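Local coordinates for protein membrane-anchored mycosin mycp1 (Mycobacterium thermoresistibile, PDB 4HVL) that is a subtilisin-like serine endopeptidase, anchored in the mycobacterial membrane, that forms an essential component of the ESX-1 (type VII) secretion system, at residues L256-F270 against P275-T287. Sequence-based numbering, arbitrary orientation.
Sequences LTVGGIGPTGQPSNF and PWVGAAAPAENIT. With ACT (acetate ion), chain L.
Ser268 donates its hydroxyl to Glu284, OG to OE2 at 2.7 Å, meeting the lone pair that faces away from OE1. The glutamate reaches across on a chain extended beyond CG (chi2 171°), its carboxylate lying over Gly262 CA, with OE1 near Pro263 CD. Two waters also donate to OE2: one bridges to Gln266 O, at 2.6 Å from OE2, the other accepts from Asn269 N. Three donors thus grip a single oxygen, which should favour the charged carboxylate and fix its rotation. Phe270 turns its edge to Glu284 CG and to Ala283 O, the latter 3.5 Å from CZ, while Ser268 CB covers one face of the ring near its rim. Ala283 CB presses on Gly260 CA at 3.5 Å, tight for two carbons.

These loops leave the C-terminal ends of strands 256-261 and 277-282, neighbouring parallel strands at one border of the central sheet of the subtilisin fold; the side chain of Ala283 lies about 8 Å from that of Ser312, the predicted nucleophile. Backbone bonds zip the pair from Gly278 N to Thr257 O (2.9 Å) through Gly259 and Ala281 to Ala283 N on Ile261 O (2.9 Å). On the sheet face that carries Val258 and Ala281, Val258 CG1, anti to its own N (chi1 -170°), meets Ala281 CB at 4.2 Å, and Ala314 and Val318 of helix 311-328 pack against Val258. At the N-terminal end, Thr257 CG2 touches the edge of the Trp276 indole, a water joins Thr257 N to Trp276 O, and Thr257 OG1 bonds to Ala249 O.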
loop_
_atom_site.group_PDB
_atom_site.type_symbol
_atom_site.label_atom_id
_atom_site.label_comp_id
_atom_site.label_asym_id
_atom_site.label_seq_id
_atom_site.Cartn_x
_atom_site.Cartn_y
_atom_site.Cartn_z
ATOM N N LEU A 256 -8.198 -0.937 -5.461
ATOM C CA LEU A 256 -8.542 -1.959 -4.470
ATOM C C LEU A 256 -7.819 -1.647 -3.140
ATOM O O LEU A 256 -6.590 -1.706 -3.028
ATOM C CB LEU A 256 -8.167 -3.343 -4.989
ATOM C CG LEU A 256 -8.333 -4.534 -4.043
ATOM C CD1 LEU A 256 -9.787 -4.615 -3.592
ATOM C CD2 LEU A 256 -7.889 -5.829 -4.706
ATOM N N THR A 257 -8.613 -1.319 -2.135
ATOM C CA THR A 257 -8.117 -0.923 -0.840
ATOM C C THR A 257 -8.097 -2.114 0.107
ATOM O O THR A 257 -9.090 -2.832 0.246
ATOM C CB THR A 257 -8.996 0.219 -0.296
ATOM O OG1 THR A 257 -8.835 1.347 -1.150
ATOM C CG2 THR A 257 -8.631 0.596 1.144
ATOM N N VAL A 258 -6.946 -2.312 0.751
ATOM C CA VAL A 258 -6.659 -3.532 1.484
ATOM C C VAL A 258 -6.478 -3.277 2.990
ATOM O O VAL A 258 -5.542 -2.571 3.421
ATOM C CB VAL A 258 -5.386 -4.227 0.934
ATOM C CG1 VAL A 258 -5.213 -5.618 1.531
ATOM C CG2 VAL A 258 -5.437 -4.297 -0.582
ATOM N N GLY A 259 -7.362 -3.894 3.773
ATOM C CA GLY A 259 -7.271 -3.911 5.232
ATOM C C GLY A 259 -6.402 -5.047 5.740
ATOM O O GLY A 259 -5.940 -5.881 4.964
ATOM N N GLY A 260 -6.177 -5.083 7.048
ATOM C CA GLY A 260 -5.200 -6.005 7.664
ATOM C C GLY A 260 -5.854 -7.087 8.485
ATOM O O GLY A 260 -6.866 -6.845 9.109
ATOM N N ILE A 261 -5.287 -8.292 8.436
ATOM C CA ILE A 261 -5.616 -9.332 9.392
ATOM C C ILE A 261 -4.362 -9.816 10.091
ATOM O O ILE A 261 -3.245 -9.649 9.571
ATOM C CB ILE A 261 -6.328 -10.554 8.752
ATOM C CG1 ILE A 261 -5.485 -11.165 7.629
ATOM C CG2 ILE A 261 -7.714 -10.169 8.263
ATOM C CD1 ILE A 261 -5.502 -12.665 7.637
ATOM N N GLY A 262 -4.566 -10.431 11.251
ATOM C CA GLY A 262 -3.507 -11.045 12.037
ATOM C C GLY A 262 -3.408 -12.556 11.842
ATOM O O GLY A 262 -4.205 -13.133 11.090
ATOM N N PRO A 263 -2.435 -13.207 12.530
ATOM C CA PRO A 263 -2.178 -14.640 12.345
ATOM C C PRO A 263 -3.334 -15.542 12.755
ATOM O O PRO A 263 -3.393 -16.672 12.292
ATOM C CB PRO A 263 -0.929 -14.932 13.205
ATOM C CG PRO A 263 -0.548 -13.659 13.858
ATOM C CD PRO A 263 -1.603 -12.625 13.595
ATOM N N THR A 264 -4.249 -15.048 13.594
ATOM C CA THR A 264 -5.456 -15.808 13.932
ATOM C C THR A 264 -6.624 -15.562 12.971
ATOM O O THR A 264 -7.701 -16.102 13.181
ATOM C CB THR A 264 -5.941 -15.509 15.361
ATOM O OG1 THR A 264 -6.506 -14.200 15.412
ATOM C CG2 THR A 264 -4.784 -15.630 16.359
ATOM N N GLY A 265 -6.413 -14.759 11.929
ATOM C CA GLY A 265 -7.443 -14.481 10.918
ATOM C C GLY A 265 -8.406 -13.351 11.253
ATOM O O GLY A 265 -9.324 -13.077 10.484
ATOM N N GLN A 266 -8.220 -12.686 12.389
ATOM C CA GLN A 266 -9.102 -11.564 12.753
ATOM C C GLN A 266 -8.633 -10.242 12.130
ATOM O O GLN A 266 -7.449 -10.076 11.843
ATOM C CB GLN A 266 -9.187 -11.386 14.271
ATOM C CG GLN A 266 -9.694 -12.607 15.013
ATOM C CD GLN A 266 -11.049 -13.065 14.511
ATOM O OE1 GLN A 266 -11.955 -12.255 14.309
ATOM N NE2 GLN A 266 -11.200 -14.374 14.313
ATOM N N PRO A 267 -9.573 -9.314 11.898
ATOM C CA PRO A 267 -9.219 -7.972 11.500
ATOM C C PRO A 267 -8.241 -7.371 12.509
ATOM O O PRO A 267 -8.439 -7.511 13.718
ATOM C CB PRO A 267 -10.556 -7.231 11.540
ATOM C CG PRO A 267 -11.586 -8.289 11.358
ATOM C CD PRO A 267 -11.035 -9.499 12.018
ATOM N N SER A 268 -7.168 -6.776 12.009
ATOM C CA SER A 268 -6.197 -6.081 12.842
ATOM C C SER A 268 -6.860 -4.859 13.475
ATOM O O SER A 268 -7.558 -4.097 12.783
ATOM C CB SER A 268 -5.017 -5.607 11.978
ATOM O OG SER A 268 -4.359 -6.669 11.281
ATOM N N ASN A 269 -6.607 -4.626 14.764
ATOM C CA ASN A 269 -7.257 -3.508 15.465
ATOM C C ASN A 269 -6.779 -2.117 15.087
ATOM O O ASN A 269 -7.422 -1.130 15.412
ATOM C CB ASN A 269 -7.209 -3.682 16.991
ATOM C CG ASN A 269 -5.798 -3.722 17.558
ATOM O OD1 ASN A 269 -4.799 -3.538 16.858
ATOM N ND2 ASN A 269 -5.714 -3.987 18.850
ATOM N N PHE A 270 -5.671 -2.032 14.372
ATOM C CA PHE A 270 -5.220 -0.756 13.855
ATOM C C PHE A 270 -5.715 -0.490 12.421
ATOM O O PHE A 270 -5.470 0.581 11.872
ATOM C CB PHE A 270 -3.695 -0.696 13.899
ATOM C CG PHE A 270 -3.032 -1.848 13.222
ATOM C CD1 PHE A 270 -2.932 -1.893 11.831
ATOM C CD2 PHE A 270 -2.510 -2.905 13.971
ATOM C CE1 PHE A 270 -2.307 -2.960 11.202
ATOM C CE2 PHE A 270 -1.898 -3.977 13.343
ATOM C CZ PHE A 270 -1.803 -4.007 11.960
ATOM N N PRO A 275 -16.254 2.446 4.046
ATOM C CA PRO A 275 -17.087 1.924 2.965
ATOM C C PRO A 275 -16.308 1.506 1.709
ATOM O O PRO A 275 -16.874 0.845 0.844
ATOM C CB PRO A 275 -18.052 3.080 2.660
ATOM C CG PRO A 275 -17.357 4.309 3.112
ATOM C CD PRO A 275 -16.459 3.894 4.263
ATOM N N TRP A 276 -15.015 1.847 1.655
ATOM C CA TRP A 276 -14.171 1.671 0.463
ATOM C C TRP A 276 -13.231 0.467 0.542
ATOM O O TRP A 276 -12.591 0.123 -0.434
ATOM C CB TRP A 276 -13.340 2.952 0.222
ATOM C CG TRP A 276 -12.743 3.465 1.520
ATOM C CD1 TRP A 276 -11.745 2.884 2.240
ATOM C CD2 TRP A 276 -13.177 4.600 2.281
ATOM N NE1 TRP A 276 -11.505 3.585 3.373
ATOM C CE2 TRP A 276 -12.358 4.659 3.428
ATOM C CE3 TRP A 276 -14.140 5.584 2.081
ATOM C CZ2 TRP A 276 -12.480 5.655 4.392
ATOM C CZ3 TRP A 276 -14.264 6.597 3.030
ATOM C CH2 TRP A 276 -13.426 6.623 4.182
ATOM N N VAL A 277 -13.144 -0.183 1.696
ATOM C CA VAL A 277 -12.243 -1.337 1.847
ATOM C C VAL A 277 -12.806 -2.506 1.007
ATOM O O VAL A 277 -13.996 -2.797 1.089
ATOM C CB VAL A 277 -12.100 -1.739 3.336
ATOM C CG1 VAL A 277 -11.203 -2.968 3.494
ATOM C CG2 VAL A 277 -11.570 -0.581 4.151
ATOM N N GLY A 278 -11.953 -3.142 0.199
ATOM C CA GLY A 278 -12.354 -4.201 -0.746
ATOM C C GLY A 278 -11.852 -5.605 -0.418
ATOM O O GLY A 278 -12.433 -6.599 -0.844
ATOM N N ALA A 279 -10.779 -5.695 0.361
ATOM C CA ALA A 279 -10.139 -6.958 0.632
ATOM C C ALA A 279 -9.201 -6.818 1.825
ATOM O O ALA A 279 -9.010 -5.710 2.363
ATOM C CB ALA A 279 -9.358 -7.404 -0.587
ATOM N N ALA A 280 -8.627 -7.944 2.236
ATOM C CA ALA A 280 -7.647 -7.943 3.305
ATOM C C ALA A 280 -6.545 -8.967 3.097
ATOM O O ALA A 280 -6.652 -9.869 2.258
ATOM C CB ALA A 280 -8.330 -8.175 4.645
ATOM N N ALA A 281 -5.479 -8.798 3.877
ATOM C CA ALA A 281 -4.322 -9.653 3.804
ATOM C C ALA A 281 -3.460 -9.505 5.089
ATOM O O ALA A 281 -3.721 -8.627 5.910
ATOM C CB ALA A 281 -3.535 -9.318 2.544
ATOM N N PRO A 282 -2.468 -10.400 5.294
ATOM C CA PRO A 282 -1.702 -10.358 6.535
ATOM C C PRO A 282 -1.006 -9.010 6.749
ATOM O O PRO A 282 -0.431 -8.448 5.812
ATOM C CB PRO A 282 -0.685 -11.457 6.333
ATOM C CG PRO A 282 -1.428 -12.455 5.510
ATOM C CD PRO A 282 -2.115 -11.581 4.503
ATOM N N ALA A 283 -1.078 -8.520 7.978
ATOM C CA ALA A 283 -0.596 -7.181 8.328
ATOM C C ALA A 283 0.098 -7.115 9.700
ATOM O O ALA A 283 0.471 -6.027 10.138
ATOM C CB ALA A 283 -1.778 -6.224 8.299
ATOM N N GLU A 284 0.277 -8.260 10.365
ATOM C CA GLU A 284 0.865 -8.318 11.706
ATOM C C GLU A 284 1.967 -9.384 11.745
ATOM O O GLU A 284 1.927 -10.365 10.997
ATOM C CB GLU A 284 -0.201 -8.688 12.754
ATOM C CG GLU A 284 -1.403 -7.766 12.835
ATOM C CD GLU A 284 -2.500 -8.323 13.739
ATOM O OE1 GLU A 284 -2.196 -9.073 14.701
ATOM O OE2 GLU A 284 -3.678 -8.034 13.475
ATOM N N ASN A 285 2.953 -9.179 12.625
ATOM C CA ASN A 285 3.997 -10.186 12.885
ATOM C C ASN A 285 4.633 -10.638 11.578
ATOM O O ASN A 285 4.794 -11.840 11.300
ATOM C CB ASN A 285 3.414 -11.358 13.690
ATOM C CG ASN A 285 2.910 -10.939 15.064
ATOM O OD1 ASN A 285 1.712 -10.985 15.344
ATOM N ND2 ASN A 285 3.823 -10.544 15.933
ATOM N N ILE A 286 4.997 -9.635 10.782
ATOM C CA ILE A 286 5.485 -9.828 9.422
ATOM C C ILE A 286 7.007 -10.110 9.421
ATOM O O ILE A 286 7.768 -9.587 10.253
ATOM C CB ILE A 286 5.127 -8.596 8.545
ATOM C CG1 ILE A 286 3.607 -8.442 8.391
ATOM C CG2 ILE A 286 5.790 -8.641 7.173
ATOM C CD1 ILE A 286 2.896 -9.656 7.839
ATOM N N THR A 287 7.412 -11.002 8.524
ATOM C CA THR A 287 8.817 -11.215 8.190
ATOM C C THR A 287 9.034 -10.647 6.809
ATOM O O THR A 287 8.205 -10.835 5.909
ATOM C CB THR A 287 9.138 -12.702 8.212
ATOM O OG1 THR A 287 8.941 -13.177 9.546
ATOM C CG2 THR A 287 10.568 -12.990 7.767
HETATM C C ACT L . 7.391 -12.111 14.984
HETATM O O ACT L . 7.920 -12.863 14.110
HETATM O OXT ACT L . 6.909 -10.967 14.727
HETATM C CH3 ACT L . 7.334 -12.630 16.393
HETATM O O HOH W 1 -11.590 -1.445 -2.418
HETATM O O HOH W 2 -5.631 -9.603 14.272
HETATM O O HOH W 3 -4.838 -6.721 16.074
#